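Local structure of endoglucanase FnCel5A (Fervidobacterium nodosum, 3NCO) at residues V88-A91 against L92-L96; W309-P312 against L313-A317; D268-S271 against R272-T276; N148-P151 against T152-N155; V235-I238 against R239-K243. The protein probably hydrolyses internal beta-1,4-glucosidic bonds of cellulose, as a thermophile's endoglucanase of glycosyl hydrolase family 5 built on a TIM barrel. All blocks are in the same frame, centred on the assembly; numbering follows the deposited sequence.

Contact 1. Residues V88-A91 against L92-L96; sequences VDVA and LKNDL
Asn94 swings CG to the position opposite its own carbonyl carbon (chi1 -78°), and this folds its amide back over the last turn of helix 78-93 onto the carbonyl of Val90. ND2 donates to Val90 O at 2.9 Å, while Asn94 N reaches the same oxygen at 3.2 Å from the other face of the carbonyl plane. CG1 of Val90 lies alongside the amide, 3.8 Å from Asn94 ND2. Two residues earlier in the helix, Val88 and Leu92 run side by side: Val88 has CG1 trans to its backbone N (chi1 175°), which sets that methyl 3.8 Å from Leu92 CD1. This pair faces Tyr133 and strand 97-101, whereas Val90 packs on Phe47 of helix 44-53. The helix closes with a Schellman motif, Asp95, at positive phi, being its C' residue; Leu96 N binds Ala91 O at 3.2 Å and Asp95 N binds Leu92 O at 3.0 Å. The chain then enters strand 97-101, completing the beta-alpha-beta unit that starts with strand 57-60. Asn94 ND2 thus gives Val90 O a second donor, while the turn at Asp95 supplies donors to Ala91 O and Leu92 O, carbonyls that regular i+4 bonding would leave without good partners at the helix end.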
loop_
_atom_site.group_PDB
_atom_site.type_symbol
_atom_site.label_atom_id
_atom_site.label_comp_id
_atom_site.label_asym_id
_atom_site.label_seq_id
_atom_site.Cartn_x
_atom_site.Cartn_y
_atom_site.Cartn_z
ATOM N N VAL A 88 -4.569 13.836 5.620
ATOM C CA VAL A 88 -3.786 13.232 6.722
ATOM C C VAL A 88 -4.256 13.714 8.078
ATOM O O VAL A 88 -4.393 12.890 9.003
ATOM C CB VAL A 88 -2.372 13.719 6.684
ATOM C CG1 VAL A 88 -1.596 13.190 7.889
ATOM C CG2 VAL A 88 -1.743 13.149 5.431
ATOM N N ASP A 89 -4.534 15.021 8.182
ATOM C CA ASP A 89 -5.011 15.611 9.442
ATOM C C ASP A 89 -6.288 14.926 9.925
ATOM O O ASP A 89 -6.409 14.547 11.097
ATOM C CB ASP A 89 -5.307 17.106 9.275
ATOM C CG ASP A 89 -4.060 17.964 9.202
ATOM O OD1 ASP A 89 -2.966 17.487 9.551
ATOM O OD2 ASP A 89 -4.224 19.152 8.815
ATOM N N VAL A 90 -7.252 14.778 9.015
ATOM C CA VAL A 90 -8.514 14.156 9.377
ATOM C C VAL A 90 -8.311 12.689 9.775
ATOM O O VAL A 90 -8.946 12.193 10.694
ATOM C CB VAL A 90 -9.509 14.253 8.203
ATOM C CG1 VAL A 90 -10.783 13.519 8.534
ATOM C CG2 VAL A 90 -9.822 15.696 7.871
ATOM N N ALA A 91 -7.451 11.965 9.070
ATOM C CA ALA A 91 -7.319 10.560 9.463
ATOM C C ALA A 91 -6.657 10.424 10.845
ATOM O O ALA A 91 -7.067 9.608 11.645
ATOM C CB ALA A 91 -6.487 9.809 8.407
ATOM N N LEU A 92 -5.676 11.279 11.129
ATOM C CA LEU A 92 -5.005 11.278 12.448
ATOM C C LEU A 92 -5.977 11.735 13.520
ATOM O O LEU A 92 -5.921 11.274 14.676
ATOM C CB LEU A 92 -3.766 12.170 12.421
ATOM C CG LEU A 92 -2.560 11.722 11.639
ATOM C CD1 LEU A 92 -1.536 12.856 11.669
ATOM C CD2 LEU A 92 -2.011 10.395 12.238
ATOM N N LYS A 93 -6.883 12.624 13.138
ATOM C CA LYS A 93 -7.882 13.083 14.069
ATOM C C LYS A 93 -8.768 11.922 14.526
ATOM O O LYS A 93 -9.233 11.903 15.648
ATOM C CB LYS A 93 -8.731 14.222 13.443
ATOM C CG LYS A 93 -10.010 14.549 14.206
ATOM C CD LYS A 93 -10.895 15.557 13.421
ATOM C CE LYS A 93 -12.042 16.093 14.312
ATOM N NZ LYS A 93 -12.897 17.065 13.541
ATOM N N ASN A 94 -8.969 10.949 13.624
ATOM C CA ASN A 94 -9.812 9.785 13.910
ATOM C C ASN A 94 -8.959 8.603 14.384
ATOM O O ASN A 94 -9.396 7.437 14.328
ATOM C CB ASN A 94 -10.589 9.399 12.641
ATOM C CG ASN A 94 -11.756 10.302 12.412
ATOM O OD1 ASN A 94 -12.805 10.146 13.038
ATOM N ND2 ASN A 94 -11.568 11.296 11.527
ATOM N N ASP A 95 -7.765 8.910 14.888
ATOM C CA ASP A 95 -6.924 7.907 15.575
ATOM C C ASP A 95 -6.566 6.710 14.676
ATOM O O ASP A 95 -6.468 5.556 15.139
ATOM C CB ASP A 95 -7.583 7.435 16.861
ATOM C CG ASP A 95 -7.630 8.523 17.923
ATOM O OD1 ASP A 95 -6.831 9.482 17.860
ATOM O OD2 ASP A 95 -8.466 8.404 18.840
ATOM N N LEU A 96 -6.329 6.990 13.400
ATOM C CA LEU A 96 -5.797 5.961 12.485
ATOM C C LEU A 96 -4.321 6.191 12.308
ATOM O O LEU A 96 -3.894 7.345 12.279
ATOM C CB LEU A 96 -6.482 6.087 11.116
ATOM C CG LEU A 96 -7.978 5.736 11.147
ATOM C CD1 LEU A 96 -8.705 6.233 9.846
ATOM C CD2 LEU A 96 -8.207 4.230 11.302
#

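Contact 2. Residues W309-P312 against L313-A317; sequences WIEP and LTTSA
Thr314 and Thr315 turn their hydroxyls back to the chain that leads into helix 313-318, each gripping one oxygen twice. Both side chains hold OG1 beside the backbone N, with chi1 near -60°, so hydroxyl and amide of one residue can share an acceptor. For Thr314 the acceptor is Ile310 O, 2.7 Å from Thr314 OG1 and 2.9 Å from Thr314 N. For Thr315 it is the carboxylate of Glu311: with CG beside the backbone N (chi1 -70°), a bend at chi2 (-66°) curls this side chain back over the first turn. Glu311 OE1 takes Thr315 OG1 at 2.7 Å and Thr315 N at 3.2 Å, both on the syn side but from opposite faces of the carboxylate. A negative group over the helix N-terminus would be expected to interact favourably with the helix dipole, and OE2 also pairs with Arg53. Pro312, after a cis peptide bond, occupies the N-cap position. Methyl CG2 of Thr314 sits 3.6 Å from Trp309 CE3, the two side chains crossing at about a right angle. Trp309 leaves the short strand 308-309 to pack against helix 44-53, its ring edge-to-face with Tyr302, while Leu313 lies against helix 269-285 and Tyr292 of strand 289-292.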
loop_
_atom_site.group_PDB
_atom_site.type_symbol
_atom_site.label_atom_id
_atom_site.label_comp_id
_atom_site.label_asym_id
_atom_site.label_seq_id
_atom_site.Cartn_x
_atom_site.Cartn_y
_atom_site.Cartn_z
ATOM N N TRP A 309 -21.172 -1.373 5.223
ATOM C CA TRP A 309 -20.132 -2.342 4.854
ATOM C C TRP A 309 -20.713 -3.623 4.232
ATOM O O TRP A 309 -21.774 -4.102 4.658
ATOM C CB TRP A 309 -19.324 -2.721 6.087
ATOM C CG TRP A 309 -18.583 -1.551 6.679
ATOM C CD1 TRP A 309 -19.026 -0.713 7.689
ATOM C CD2 TRP A 309 -17.282 -1.096 6.319
ATOM N NE1 TRP A 309 -18.058 0.243 7.948
ATOM C CE2 TRP A 309 -16.985 0.026 7.128
ATOM C CE3 TRP A 309 -16.330 -1.532 5.392
ATOM C CZ2 TRP A 309 -15.772 0.728 7.023
ATOM C CZ3 TRP A 309 -15.137 -0.824 5.269
ATOM C CH2 TRP A 309 -14.854 0.276 6.102
ATOM N N ILE A 310 -20.049 -4.120 3.193
ATOM C CA ILE A 310 -20.391 -5.383 2.577
ATOM C C ILE A 310 -19.918 -6.466 3.523
ATOM O O ILE A 310 -18.749 -6.496 3.923
ATOM C CB ILE A 310 -19.717 -5.526 1.187
ATOM C CG1 ILE A 310 -20.211 -4.394 0.270
ATOM C CG2 ILE A 310 -20.007 -6.916 0.544
ATOM C CD1 ILE A 310 -19.250 -4.104 -0.888
ATOM N N GLU A 311 -20.855 -7.325 3.921
ATOM C CA GLU A 311 -20.565 -8.382 4.880
ATOM C C GLU A 311 -21.003 -9.720 4.291
ATOM O O GLU A 311 -22.021 -9.788 3.593
ATOM C CB GLU A 311 -21.354 -8.158 6.186
ATOM C CG GLU A 311 -20.894 -6.977 7.025
ATOM C CD GLU A 311 -19.490 -7.131 7.616
ATOM O OE1 GLU A 311 -18.891 -8.216 7.478
ATOM O OE2 GLU A 311 -18.992 -6.156 8.227
ATOM N N PRO A 312 -20.276 -10.798 4.623
ATOM C CA PRO A 312 -19.106 -10.854 5.515
ATOM C C PRO A 312 -17.737 -10.539 4.894
ATOM O O PRO A 312 -16.708 -10.766 5.556
ATOM C CB PRO A 312 -19.132 -12.310 6.010
ATOM C CG PRO A 312 -19.690 -13.068 4.843
ATOM C CD PRO A 312 -20.674 -12.143 4.163
ATOM N N LEU A 313 -17.715 -10.013 3.667
ATOM C CA LEU A 313 -16.422 -9.655 3.071
ATOM C C LEU A 313 -15.592 -8.770 4.002
ATOM O O LEU A 313 -14.373 -8.978 4.115
ATOM C CB LEU A 313 -16.568 -8.965 1.712
ATOM C CG LEU A 313 -15.249 -8.723 0.949
ATOM C CD1 LEU A 313 -14.573 -10.049 0.640
ATOM C CD2 LEU A 313 -15.577 -7.960 -0.337
ATOM N N THR A 314 -16.231 -7.770 4.619
ATOM C CA THR A 314 -15.480 -6.828 5.480
ATOM C C THR A 314 -14.885 -7.556 6.654
ATOM O O THR A 314 -13.724 -7.346 7.012
ATOM C CB THR A 314 -16.348 -5.614 5.906
ATOM O OG1 THR A 314 -16.731 -4.894 4.723
ATOM C CG2 THR A 314 -15.597 -4.682 6.866
ATOM N N THR A 315 -15.699 -8.427 7.248
ATOM C CA THR A 315 -15.195 -9.262 8.359
ATOM C C THR A 315 -14.041 -10.172 7.903
ATOM O O THR A 315 -13.074 -10.391 8.644
ATOM C CB THR A 315 -16.357 -10.052 8.998
ATOM O OG1 THR A 315 -17.343 -9.111 9.457
ATOM C CG2 THR A 315 -15.864 -10.901 10.170
ATOM N N SER A 316 -14.125 -10.683 6.679
ATOM C CA SER A 316 -12.960 -11.425 6.104
ATOM C C SER A 316 -11.663 -10.635 6.079
ATOM O O SER A 316 -10.592 -11.203 6.369
ATOM C CB SER A 316 -13.228 -11.913 4.674
ATOM O OG SER A 316 -14.154 -13.015 4.704
ATOM N N ALA A 317 -11.772 -9.349 5.713
ATOM C CA ALA A 317 -10.570 -8.499 5.609
ATOM C C ALA A 317 -10.030 -8.047 6.969
ATOM O O ALA A 317 -8.823 -7.745 7.111
ATOM C CB ALA A 317 -10.879 -7.235 4.747
#

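Contact 3. Residues D268-S271 against R272-T276; sequences DMES and RVKWT
Met269, modelled as selenomethionine, and Arg272 meet on the first turns of helix 269-285, the crossover helix between strands 256-261 and 289-292 of the TIM barrel. The apolar contact comes from the bends at chi2 and chi3 of Met269, which curl its end toward the next turn and leave SE 4.1 Å from Val273 CG2. Separately, its methyl packs obliquely on a guanidinium, CE lying 3.4 Å from Arg272 NH1. Arg272 NE bonds to Ala263 O. The charged pair is on another face, where Glu270 and Lys274, one turn apart, form a salt bridge. Lys274 NZ comes to the anti side of Glu270 OE1 at 3.1 Å, after a bend at chi4 (-48°). The N-terminus is capped by Asp268, whose OD2 receives Ser271 N at 3.0 Å from above the carboxylate plane. Among the helical backbone bonds, Arg272 N reaches Asp268 O and Trp275 N reaches Ser271 O. Trp275 itself points into the protein, donating NE1 to Glu206 O and meeting Trp228 edge-to-face. Buried Ser271 holds the other oxygen of the cap: its OG donates to Asp268 OD1 at 2.7 Å on the syn side, 21° out of the carboxylate plane, and also bonds to Trp228 N.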
loop_
_atom_site.group_PDB
_atom_site.type_symbol
_atom_site.label_atom_id
_atom_site.label_comp_id
_atom_site.label_asym_id
_atom_site.label_seq_id
_atom_site.Cartn_x
_atom_site.Cartn_y
_atom_site.Cartn_z
ATOM N N ASP A 268 -16.902 -14.446 -7.780
ATOM C CA ASP A 268 -18.135 -14.699 -7.037
ATOM C C ASP A 268 -17.912 -14.385 -5.546
ATOM O O ASP A 268 -16.807 -14.560 -5.028
ATOM C CB ASP A 268 -18.618 -16.127 -7.252
ATOM C CG ASP A 268 -17.775 -17.142 -6.492
ATOM O OD1 ASP A 268 -16.766 -17.608 -7.064
ATOM O OD2 ASP A 268 -18.153 -17.484 -5.340
HETATM N N MSE A 269 -18.961 -13.941 -4.850
HETATM C CA MSE A 269 -18.761 -13.396 -3.510
HETATM C C MSE A 269 -18.207 -14.437 -2.509
HETATM O O MSE A 269 -17.330 -14.108 -1.681
HETATM C CB MSE A 269 -20.030 -12.733 -2.979
HETATM C CG MSE A 269 -19.916 -12.124 -1.600
HETATM SE SE MSE A 269 -18.573 -10.694 -1.620
HETATM C CE MSE A 269 -19.647 -9.261 -2.467
ATOM N N GLU A 270 -18.755 -15.651 -2.533
ATOM C CA GLU A 270 -18.265 -16.643 -1.545
ATOM C C GLU A 270 -16.783 -16.904 -1.724
ATOM O O GLU A 270 -16.046 -16.904 -0.728
ATOM C CB GLU A 270 -19.072 -17.943 -1.460
ATOM C CG GLU A 270 -18.565 -18.825 -0.245
ATOM C CD GLU A 270 -19.623 -19.703 0.437
ATOM O OE1 GLU A 270 -19.302 -20.297 1.529
ATOM O OE2 GLU A 270 -20.758 -19.805 -0.101
ATOM N N SER A 271 -16.348 -17.079 -2.981
ATOM C CA SER A 271 -14.890 -17.155 -3.235
ATOM C C SER A 271 -14.106 -15.961 -2.683
ATOM O O SER A 271 -13.077 -16.135 -2.042
ATOM C CB SER A 271 -14.550 -17.363 -4.714
ATOM O OG SER A 271 -15.062 -18.593 -5.202
ATOM N N ARG A 272 -14.606 -14.751 -2.899
ATOM C CA ARG A 272 -13.928 -13.546 -2.422
ATOM C C ARG A 272 -13.782 -13.579 -0.903
ATOM O O ARG A 272 -12.712 -13.245 -0.329
ATOM C CB ARG A 272 -14.724 -12.313 -2.835
ATOM C CG ARG A 272 -14.609 -12.026 -4.303
ATOM C CD ARG A 272 -15.448 -10.857 -4.707
ATOM N NE ARG A 272 -14.798 -9.616 -4.334
ATOM C CZ ARG A 272 -15.439 -8.470 -4.066
ATOM N NH1 ARG A 272 -16.764 -8.400 -4.149
ATOM N NH2 ARG A 272 -14.724 -7.373 -3.750
ATOM N N VAL A 273 -14.877 -14.001 -0.254
ATOM C CA VAL A 273 -14.956 -14.015 1.196
ATOM C C VAL A 273 -13.951 -15.030 1.775
ATOM O O VAL A 273 -13.202 -14.690 2.729
ATOM C CB VAL A 273 -16.410 -14.347 1.633
ATOM C CG1 VAL A 273 -16.441 -14.829 3.089
ATOM C CG2 VAL A 273 -17.295 -13.136 1.441
ATOM N N LYS A 274 -13.935 -16.237 1.184
ATOM C CA LYS A 274 -12.983 -17.288 1.605
ATOM C C LYS A 274 -11.511 -16.906 1.345
ATOM O O LYS A 274 -10.643 -17.124 2.208
ATOM C CB LYS A 274 -13.293 -18.597 0.914
ATOM C CG LYS A 274 -14.536 -19.279 1.454
ATOM C CD LYS A 274 -14.720 -20.666 0.790
ATOM C CE LYS A 274 -16.108 -21.253 1.046
ATOM N NZ LYS A 274 -16.485 -21.158 2.484
ATOM N N TRP A 275 -11.228 -16.389 0.146
ATOM C CA TRP A 275 -9.848 -15.991 -0.212
ATOM C C TRP A 275 -9.370 -14.884 0.722
ATOM O O TRP A 275 -8.265 -14.957 1.264
ATOM C CB TRP A 275 -9.787 -15.554 -1.694
ATOM C CG TRP A 275 -8.398 -15.213 -2.183
ATOM C CD1 TRP A 275 -7.498 -16.073 -2.796
ATOM C CD2 TRP A 275 -7.758 -13.923 -2.137
ATOM N NE1 TRP A 275 -6.339 -15.388 -3.107
ATOM C CE2 TRP A 275 -6.476 -14.079 -2.710
ATOM C CE3 TRP A 275 -8.145 -12.658 -1.647
ATOM C CZ2 TRP A 275 -5.561 -13.020 -2.791
ATOM C CZ3 TRP A 275 -7.236 -11.590 -1.743
ATOM C CH2 TRP A 275 -5.963 -11.802 -2.303
ATOM N N THR A 276 -10.230 -13.881 0.940
ATOM C CA THR A 276 -9.808 -12.728 1.744
ATOM C C THR A 276 -9.496 -13.140 3.171
ATOM O O THR A 276 -8.492 -12.710 3.763
ATOM C CB THR A 276 -10.873 -11.610 1.676
ATOM O OG1 THR A 276 -11.096 -11.288 0.295
ATOM C CG2 THR A 276 -10.412 -10.339 2.426
#

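Contact 4. Residues N148-P151 against T152-N155; sequences NLTP and TKWN. With PO4 (phosphate ion), chain E.
The indole of Trp154 is met obliquely by Leu149, whose CD2 stands 4.1 Å from Trp154 CE3, while a water lies in the ring plane at an edge. That water donates to Pro151 O at 2.9 Å and more weakly to Asn155 OD1. Beyond the contact, Trp154 NE1 bonds to Asp177 O, and the amide of Asn155 is held by Lys191 N and Glu189 O. Leu149, the centre of an inverse gamma turn, leads the chain into helix 151-168. Thr150 is the N-cap: chi1 of 58° puts OG1 between backbone N and carbonyl carbon, where it accepts Lys153 N at 3.2 Å. Lys153 sends its amine away to Asp113. Further round the turn, Thr152 OG1 donates to O3 of a phosphate ion at 2.7 Å and Asn155 ND2 to its O4 at 3.0 Å. The ion, probably from the crystallisation liquor, is thus bound by neutral donors near a helix N-terminus, whose dipole would be expected to favour an anion.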
loop_
_atom_site.group_PDB
_atom_site.type_symbol
_atom_site.label_atom_id
_atom_site.label_comp_id
_atom_site.label_asym_id
_atom_site.label_seq_id
_atom_site.Cartn_x
_atom_site.Cartn_y
_atom_site.Cartn_z
ATOM N N ASN A 148 10.811 -0.602 -16.162
ATOM C CA ASN A 148 12.238 -0.272 -16.320
ATOM C C ASN A 148 12.884 0.122 -14.998
ATOM O O ASN A 148 14.096 0.259 -14.904
ATOM C CB ASN A 148 12.380 0.838 -17.326
ATOM C CG ASN A 148 12.104 0.330 -18.750
ATOM O OD1 ASN A 148 12.198 -0.906 -19.006
ATOM N ND2 ASN A 148 11.696 1.219 -19.633
ATOM N N LEU A 149 12.063 0.412 -14.010
ATOM C CA LEU A 149 12.552 0.528 -12.620
ATOM C C LEU A 149 12.693 -0.868 -12.034
ATOM O O LEU A 149 11.834 -1.346 -11.229
ATOM C CB LEU A 149 11.629 1.401 -11.800
ATOM C CG LEU A 149 12.081 1.756 -10.369
ATOM C CD1 LEU A 149 13.326 2.565 -10.327
ATOM C CD2 LEU A 149 10.937 2.537 -9.682
ATOM N N THR A 150 13.761 -1.524 -12.530
ATOM C CA THR A 150 14.074 -2.920 -12.208
ATOM C C THR A 150 14.485 -3.015 -10.741
ATOM O O THR A 150 14.776 -1.992 -10.125
ATOM C CB THR A 150 15.258 -3.395 -13.046
ATOM O OG1 THR A 150 16.381 -2.532 -12.773
ATOM C CG2 THR A 150 14.932 -3.279 -14.534
ATOM N N PRO A 151 14.536 -4.239 -10.176
ATOM C CA PRO A 151 15.041 -4.388 -8.803
ATOM C C PRO A 151 16.385 -3.675 -8.603
ATOM O O PRO A 151 16.589 -2.994 -7.604
ATOM C CB PRO A 151 15.165 -5.930 -8.661
ATOM C CG PRO A 151 14.014 -6.451 -9.489
ATOM C CD PRO A 151 14.052 -5.516 -10.734
ATOM N N THR A 152 17.289 -3.792 -9.566
ATOM C CA THR A 152 18.571 -3.075 -9.496
ATOM C C THR A 152 18.444 -1.560 -9.445
ATOM O O THR A 152 19.103 -0.904 -8.629
ATOM C CB THR A 152 19.457 -3.545 -10.673
ATOM O OG1 THR A 152 19.673 -4.955 -10.553
ATOM C CG2 THR A 152 20.809 -2.784 -10.787
ATOM N N LYS A 153 17.634 -0.989 -10.326
ATOM C CA LYS A 153 17.477 0.474 -10.353
ATOM C C LYS A 153 16.792 0.919 -9.085
ATOM O O LYS A 153 17.092 1.987 -8.543
ATOM C CB LYS A 153 16.581 0.860 -11.528
ATOM C CG LYS A 153 17.233 0.617 -12.892
ATOM C CD LYS A 153 18.264 1.679 -13.278
ATOM C CE LYS A 153 18.725 1.585 -14.752
ATOM N NZ LYS A 153 19.920 2.509 -14.766
ATOM N N TRP A 154 15.834 0.121 -8.623
ATOM C CA TRP A 154 15.151 0.491 -7.406
ATOM C C TRP A 154 16.078 0.438 -6.220
ATOM O O TRP A 154 16.004 1.295 -5.354
ATOM C CB TRP A 154 13.982 -0.446 -7.234
ATOM C CG TRP A 154 13.241 -0.331 -5.993
ATOM C CD1 TRP A 154 13.017 -1.354 -5.129
ATOM C CD2 TRP A 154 12.561 0.839 -5.457
ATOM N NE1 TRP A 154 12.248 -0.906 -4.065
ATOM C CE2 TRP A 154 11.915 0.414 -4.266
ATOM C CE3 TRP A 154 12.365 2.150 -5.909
ATOM C CZ2 TRP A 154 11.152 1.288 -3.458
ATOM C CZ3 TRP A 154 11.570 3.030 -5.121
ATOM C CH2 TRP A 154 11.011 2.585 -3.891
ATOM N N ASN A 155 16.953 -0.552 -6.174
ATOM C CA ASN A 155 17.850 -0.704 -5.053
ATOM C C ASN A 155 18.781 0.509 -5.032
ATOM O O ASN A 155 19.286 0.906 -3.966
ATOM C CB ASN A 155 18.681 -1.994 -5.230
ATOM C CG ASN A 155 17.938 -3.205 -4.756
ATOM O OD1 ASN A 155 17.066 -3.073 -3.927
ATOM N ND2 ASN A 155 18.240 -4.361 -5.291
HETATM P P PO4 E . 21.383 -5.467 -7.548
HETATM O O1 PO4 E . 20.350 -6.574 -7.680
HETATM O O2 PO4 E . 22.607 -5.931 -6.758
HETATM O O3 PO4 E . 21.808 -5.133 -8.978
HETATM O O4 PO4 E . 20.822 -4.283 -6.743
HETATM O O HOH W 1 14.815 -3.921 -5.464
#

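Contact 5. Residues V235-I238 against R239-K243; sequences VEQI and RNHFK
His241 sits under a carbonyl of its own helix, 232-252, which packs beside helix 269-285 on the outside of the TIM barrel. Gln237 O stands 3.1 Å above the imidazole plane, over its centre, and also accepts His241 N at 3.2 Å, the bond of the helical repeat. Water joins Gln237 O to Asn240 ND2. On another face Glu236 and Arg239 cross at about a right angle. Their salt bridge is long, with Glu236 OE1 3.7 Å from Arg239 NE near the guanidinium plane; a water donating to OE1 and accepting from NE closes the gap. Arg239 CG lies trans to the backbone N (chi1 -169°), carrying the chain alongside Val235, whose CG1 is 3.5 Å from Arg239 NH2. Ile238 and Phe242 run side by side, with Ile238 CG2 3.7 Å from Phe242 CE1. In the second shell, both of these pack on Ile282 of helix 269-285, and Phe242 meets Phe202 and Tyr204 edge-to-face. The imidazole and the guanidinium each have a further partner outside the helix: Glu285 pairs with Arg239 NH1, while Tyr184 stacks on the His241 ring and Tyr204 OH bonds to His241 ND1.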
loop_
_atom_site.group_PDB
_atom_site.type_symbol
_atom_site.label_atom_id
_atom_site.label_comp_id
_atom_site.label_asym_id
_atom_site.label_seq_id
_atom_site.Cartn_x
_atom_site.Cartn_y
_atom_site.Cartn_z
ATOM N N VAL A 235 -5.217 -23.288 0.070
ATOM C CA VAL A 235 -4.652 -22.645 1.275
ATOM C C VAL A 235 -3.115 -22.812 1.357
ATOM O O VAL A 235 -2.387 -21.869 1.672
ATOM C CB VAL A 235 -5.331 -23.231 2.548
ATOM C CG1 VAL A 235 -4.743 -22.598 3.844
ATOM C CG2 VAL A 235 -6.860 -23.060 2.450
ATOM N N GLU A 236 -2.630 -24.014 1.077
ATOM C CA GLU A 236 -1.208 -24.295 1.102
ATOM C C GLU A 236 -0.451 -23.465 0.053
ATOM O O GLU A 236 0.689 -23.058 0.291
ATOM C CB GLU A 236 -0.954 -25.815 0.919
ATOM C CG GLU A 236 0.527 -26.180 0.979
ATOM C CD GLU A 236 1.251 -25.572 2.191
ATOM O OE1 GLU A 236 0.681 -25.559 3.311
ATOM O OE2 GLU A 236 2.394 -25.098 2.008
ATOM N N GLN A 237 -1.054 -23.189 -1.108
ATOM C CA GLN A 237 -0.360 -22.304 -2.083
ATOM C C GLN A 237 -0.036 -20.960 -1.445
ATOM O O GLN A 237 1.076 -20.435 -1.609
ATOM C CB GLN A 237 -1.186 -22.069 -3.374
ATOM C CG GLN A 237 -1.370 -23.304 -4.310
ATOM C CD GLN A 237 -0.179 -23.476 -5.279
ATOM O OE1 GLN A 237 0.288 -22.477 -5.874
ATOM N NE2 GLN A 237 0.326 -24.718 -5.425
ATOM N N ILE A 238 -1.000 -20.396 -0.707
ATOM C CA ILE A 238 -0.803 -19.078 -0.078
ATOM C C ILE A 238 0.216 -19.187 1.079
ATOM O O ILE A 238 1.116 -18.360 1.217
ATOM C CB ILE A 238 -2.128 -18.475 0.450
ATOM C CG1 ILE A 238 -3.092 -18.297 -0.728
ATOM C CG2 ILE A 238 -1.905 -17.125 1.228
ATOM C CD1 ILE A 238 -4.510 -17.837 -0.312
ATOM N N ARG A 239 0.043 -20.187 1.929
ATOM C CA ARG A 239 0.979 -20.383 3.034
ATOM C C ARG A 239 2.435 -20.490 2.523
ATOM O O ARG A 239 3.343 -19.926 3.113
ATOM C CB ARG A 239 0.579 -21.631 3.835
ATOM C CG ARG A 239 1.383 -21.693 5.157
ATOM C CD ARG A 239 1.059 -22.868 6.037
ATOM N NE ARG A 239 -0.347 -23.254 6.005
ATOM C CZ ARG A 239 -1.317 -22.632 6.665
ATOM N NH1 ARG A 239 -1.031 -21.578 7.418
ATOM N NH2 ARG A 239 -2.569 -23.075 6.587
ATOM N N ASN A 240 2.651 -21.255 1.446
ATOM C CA ASN A 240 3.983 -21.459 0.879
ATOM C C ASN A 240 4.535 -20.082 0.456
ATOM O O ASN A 240 5.700 -19.755 0.687
ATOM C CB ASN A 240 3.896 -22.472 -0.306
ATOM C CG ASN A 240 5.266 -22.854 -0.927
ATOM O OD1 ASN A 240 6.125 -23.487 -0.279
ATOM N ND2 ASN A 240 5.443 -22.520 -2.203
ATOM N N HIS A 241 3.692 -19.290 -0.220
ATOM C CA HIS A 241 4.116 -17.940 -0.648
ATOM C C HIS A 241 4.531 -17.052 0.551
ATOM O O HIS A 241 5.553 -16.352 0.506
ATOM C CB HIS A 241 2.964 -17.289 -1.392
ATOM C CG HIS A 241 2.654 -17.956 -2.700
ATOM N ND1 HIS A 241 1.461 -17.768 -3.359
ATOM C CD2 HIS A 241 3.384 -18.802 -3.469
ATOM C CE1 HIS A 241 1.484 -18.431 -4.503
ATOM N NE2 HIS A 241 2.640 -19.070 -4.593
ATOM N N PHE A 242 3.683 -17.003 1.569
ATOM C CA PHE A 242 3.914 -16.090 2.711
ATOM C C PHE A 242 5.079 -16.591 3.571
ATOM O O PHE A 242 5.866 -15.766 4.096
ATOM C CB PHE A 242 2.658 -15.973 3.576
ATOM C CG PHE A 242 1.622 -15.039 3.027
ATOM C CD1 PHE A 242 1.264 -15.055 1.675
ATOM C CD2 PHE A 242 1.055 -14.083 3.850
ATOM C CE1 PHE A 242 0.304 -14.130 1.171
ATOM C CE2 PHE A 242 0.127 -13.166 3.359
ATOM C CZ PHE A 242 -0.269 -13.223 2.035
ATOM N N LYS A 243 5.212 -17.913 3.683
ATOM C CA LYS A 243 6.409 -18.493 4.356
ATOM C C LYS A 243 7.730 -18.054 3.697
ATOM O O LYS A 243 8.743 -17.749 4.354
ATOM C CB LYS A 243 6.287 -20.005 4.449
ATOM C CG LYS A 243 7.468 -20.681 5.188
ATOM C CD LYS A 243 7.247 -22.196 5.288
ATOM C CE LYS A 243 7.737 -22.852 4.023
ATOM N NZ LYS A 243 8.683 -23.966 4.346
HETATM O O HOH W 2 -1.476 -25.013 4.500
HETATM O O HOH W 3 2.980 -21.942 -3.524
#

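Along the chain the order is contact 1, contact 4, contact 5, contact 3, contact 2, all on or beside helices outside the eight-stranded parallel barrel. Contact 1 closes helix 78-93, contacts 3 and 4 begin helices 269-285 and 151-168, contact 5 lies within helix 232-252, and contact 2 starts the final helix 313-318. Contacts 2 and 3 have centres about 10 Å apart and touch: Ser316 OG lies 2.8 Å from Val273 O, a probable hydrogen bond. Contact 5 touches contact 3, Ile238 packing on Trp275, but not contact 2. Helix 269-285 thus links its two neighbours, whereas contacts 1 and 4 are separate helix ends, centres about 33 Å apart, on opposite sides of the chain's centre.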